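Terminase, small subunit (Thermus phage G20c, PDB 6EJQ) probably recognises the packaging initiation site on viral DNA and regulates the ATPase of the large terminase subunit, assembling as a nine-membered ring. Local coordinates at residues S23-A26 and Q27-L31. Residues are numbered along the deposited sequence; the frame is centred on the assembly and turned at random.
Sequences SEIA and QTLSL
Ile25 and Leu29, one helical turn apart, lie side by side and point the same way, with Ile25 CG2 4.0 Å from Leu29 CD1. This is the tightly packed face of the helix, and branched aliphatic chains suit it because they bury hydrocarbon without needing a polar partner. The backbone bond from Leu29 N to Ile25 O, 3.0 Å long, spans the same turn. Ala26 is buried too, and its small methyl touches Val42 and Val37, a site that a short side chain suits.

The outer face is polar and looser. Gln27 is exposed; with CG anti to its carbonyl carbon (chi1 -69°) and the chain extended beyond, it runs back along the preceding turn until NE2 donates to Ser23 O at 3.1 Å. That donor stands above the carbonyl plane, 65° out of it, while Gln27 N approaches from the opposite face at 3.0 Å, so one oxygen receives two N-H groups. Thr28 serves Glu24 O similarly: OG1, held beside its own backbone N (chi1 -57°), donates over 2.6 Å, and Thr28 N comes from the other face of the carbonyl. A short hydroxyl side chain thus satisfies its polar group on the helix itself. Further along, Ser30 N bonds to Ala26 O, and Ser30 OG also receives a bond from Val37 N, tying the helix to the loop that leads to helix 39-53.

In this N-terminal domain of the helix-turn-helix clan, helix 22-33 packs on two others: Leu29 rests on Phe8, Val12 and Leu15 of helix 4-17; Ile25 touches Leu15 as well and, with Ala26, meets Val42 of helix 39-53.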
ATOM      1  N   SER B  23       3.105  16.216 -39.180  1.00 60.39           N
ATOM      2  CA  SER B  23       2.997  15.735 -40.567  1.00 62.07           C
ATOM      3  C   SER B  23       1.871  14.719 -40.748  1.00 61.35           C
ATOM      4  O   SER B  23       1.164  14.757 -41.751  1.00 65.86           O
ATOM      5  CB  SER B  23       4.321  15.128 -41.051  1.00 63.88           C
ATOM      6  OG  SER B  23       4.678  13.988 -40.283  1.00 65.54           O
ATOM      7  N   GLU B  24       1.715  13.811 -39.786  1.00 59.35           N
ATOM      8  CA  GLU B  24       0.613  12.838 -39.808  1.00 57.93           C
ATOM      9  C   GLU B  24      -0.737  13.523 -39.637  1.00 53.28           C
ATOM     10  O   GLU B  24      -1.719  13.109 -40.243  1.00 52.40           O
ATOM     11  CB  GLU B  24       0.767  11.792 -38.698  1.00 60.85           C
ATOM     12  CG  GLU B  24       1.944  10.847 -38.856  1.00 65.08           C
ATOM     13  CD  GLU B  24       1.995   9.824 -37.738  1.00 68.50           C
ATOM     14  OE1 GLU B  24       2.350  10.206 -36.596  1.00 69.44           O
ATOM     15  OE2 GLU B  24       1.669   8.644 -37.999  1.00 69.53           O
ATOM     16  N   ILE B  25      -0.775  14.546 -38.787  1.00 48.55           N
ATOM     17  CA  ILE B  25      -1.994  15.314 -38.534  1.00 48.41           C
ATOM     18  C   ILE B  25      -2.428  16.010 -39.818  1.00 47.84           C
ATOM     19  O   ILE B  25      -3.611  16.019 -40.151  1.00 45.01           O
ATOM     20  CB  ILE B  25      -1.792  16.382 -37.430  1.00 45.66           C
ATOM     21  CG1 ILE B  25      -1.558  15.711 -36.067  1.00 45.13           C
ATOM     22  CG2 ILE B  25      -2.997  17.318 -37.353  1.00 44.68           C
ATOM     23  CD1 ILE B  25      -1.151  16.674 -34.970  1.00 44.88           C
ATOM     24  N   ALA B  26      -1.457  16.594 -40.516  1.00 48.21           N
ATOM     25  CA  ALA B  26      -1.691  17.247 -41.793  1.00 49.96           C
ATOM     26  C   ALA B  26      -2.242  16.283 -42.842  1.00 53.13           C
ATOM     27  O   ALA B  26      -3.255  16.571 -43.470  1.00 53.63           O
ATOM     28  CB  ALA B  26      -0.414  17.893 -42.289  1.00 50.89           C
ATOM     29  N   GLN B  27      -1.591  15.131 -43.004  1.00 56.17           N
ATOM     30  CA  GLN B  27      -2.056  14.100 -43.948  1.00 58.44           C
ATOM     31  C   GLN B  27      -3.462  13.574 -43.615  1.00 57.75           C
ATOM     32  O   GLN B  27      -4.255  13.296 -44.517  1.00 60.48           O
ATOM     33  CB  GLN B  27      -1.065  12.925 -44.011  1.00 61.18           C
ATOM     34  CG  GLN B  27       0.279  13.250 -44.651  1.00 64.91           C
ATOM     35  CD  GLN B  27       1.312  12.141 -44.446  1.00 70.13           C
ATOM     36  OE1 GLN B  27       1.489  11.272 -45.302  1.00 71.69           O
ATOM     37  NE2 GLN B  27       1.989  12.163 -43.301  1.00 74.66           N
ATOM     38  N   THR B  28      -3.762  13.454 -42.324  1.00 56.08           N
ATOM     39  CA  THR B  28      -5.034  12.908 -41.854  1.00 56.57           C
ATOM     40  C   THR B  28      -6.199  13.871 -42.081  1.00 59.11           C
ATOM     41  O   THR B  28      -7.259  13.462 -42.571  1.00 60.05           O
ATOM     42  CB  THR B  28      -4.961  12.546 -40.351  1.00 56.05           C
ATOM     43  OG1 THR B  28      -3.895  11.614 -40.141  1.00 57.82           O
ATOM     44  CG2 THR B  28      -6.271  11.927 -39.850  1.00 53.70           C
ATOM     45  N   LEU B  29      -6.006  15.134 -41.709  1.00 59.52           N
ATOM     46  CA  LEU B  29      -7.080  16.137 -41.776  1.00 59.43           C
ATOM     47  C   LEU B  29      -7.364  16.666 -43.183  1.00 57.76           C
ATOM     48  O   LEU B  29      -8.454  17.153 -43.441  1.00 58.11           O
ATOM     49  CB  LEU B  29      -6.779  17.305 -40.837  1.00 59.73           C
ATOM     50  CG  LEU B  29      -6.583  16.973 -39.357  1.00 60.15           C
ATOM     51  CD1 LEU B  29      -6.665  18.256 -38.557  1.00 61.62           C
ATOM     52  CD2 LEU B  29      -7.584  15.958 -38.824  1.00 62.35           C
ATOM     53  N   SER B  30      -6.388  16.580 -44.081  1.00 59.09           N
ATOM     54  CA  SER B  30      -6.618  16.823 -45.503  1.00 61.23           C
ATOM     55  C   SER B  30      -7.872  16.104 -46.031  1.00 65.75           C
ATOM     56  O   SER B  30      -8.581  16.649 -46.876  1.00 64.28           O
ATOM     57  CB  SER B  30      -5.384  16.427 -46.322  1.00 60.36           C
ATOM     58  OG  SER B  30      -4.324  17.359 -46.129  1.00 57.85           O
ATOM     59  N   LEU B  31      -8.144  14.906 -45.506  1.00 68.98           N
ATOM     60  CA  LEU B  31      -9.396  14.188 -45.760  1.00 70.19           C
ATOM     61  C   LEU B  31     -10.620  14.963 -45.276  1.00 70.96           C
ATOM     62  O   LEU B  31     -11.545  15.204 -46.053  1.00 76.06           O
ATOM     63  CB  LEU B  31      -9.381  12.810 -45.080  1.00 74.34           C
ATOM     64  CG  LEU B  31     -10.494  11.837 -45.490  1.00 79.04           C
ATOM     65  CD1 LEU B  31     -10.139  11.181 -46.814  1.00 82.91           C
ATOM     66  CD2 LEU B  31     -10.737  10.781 -44.421  1.00 79.43           C
TER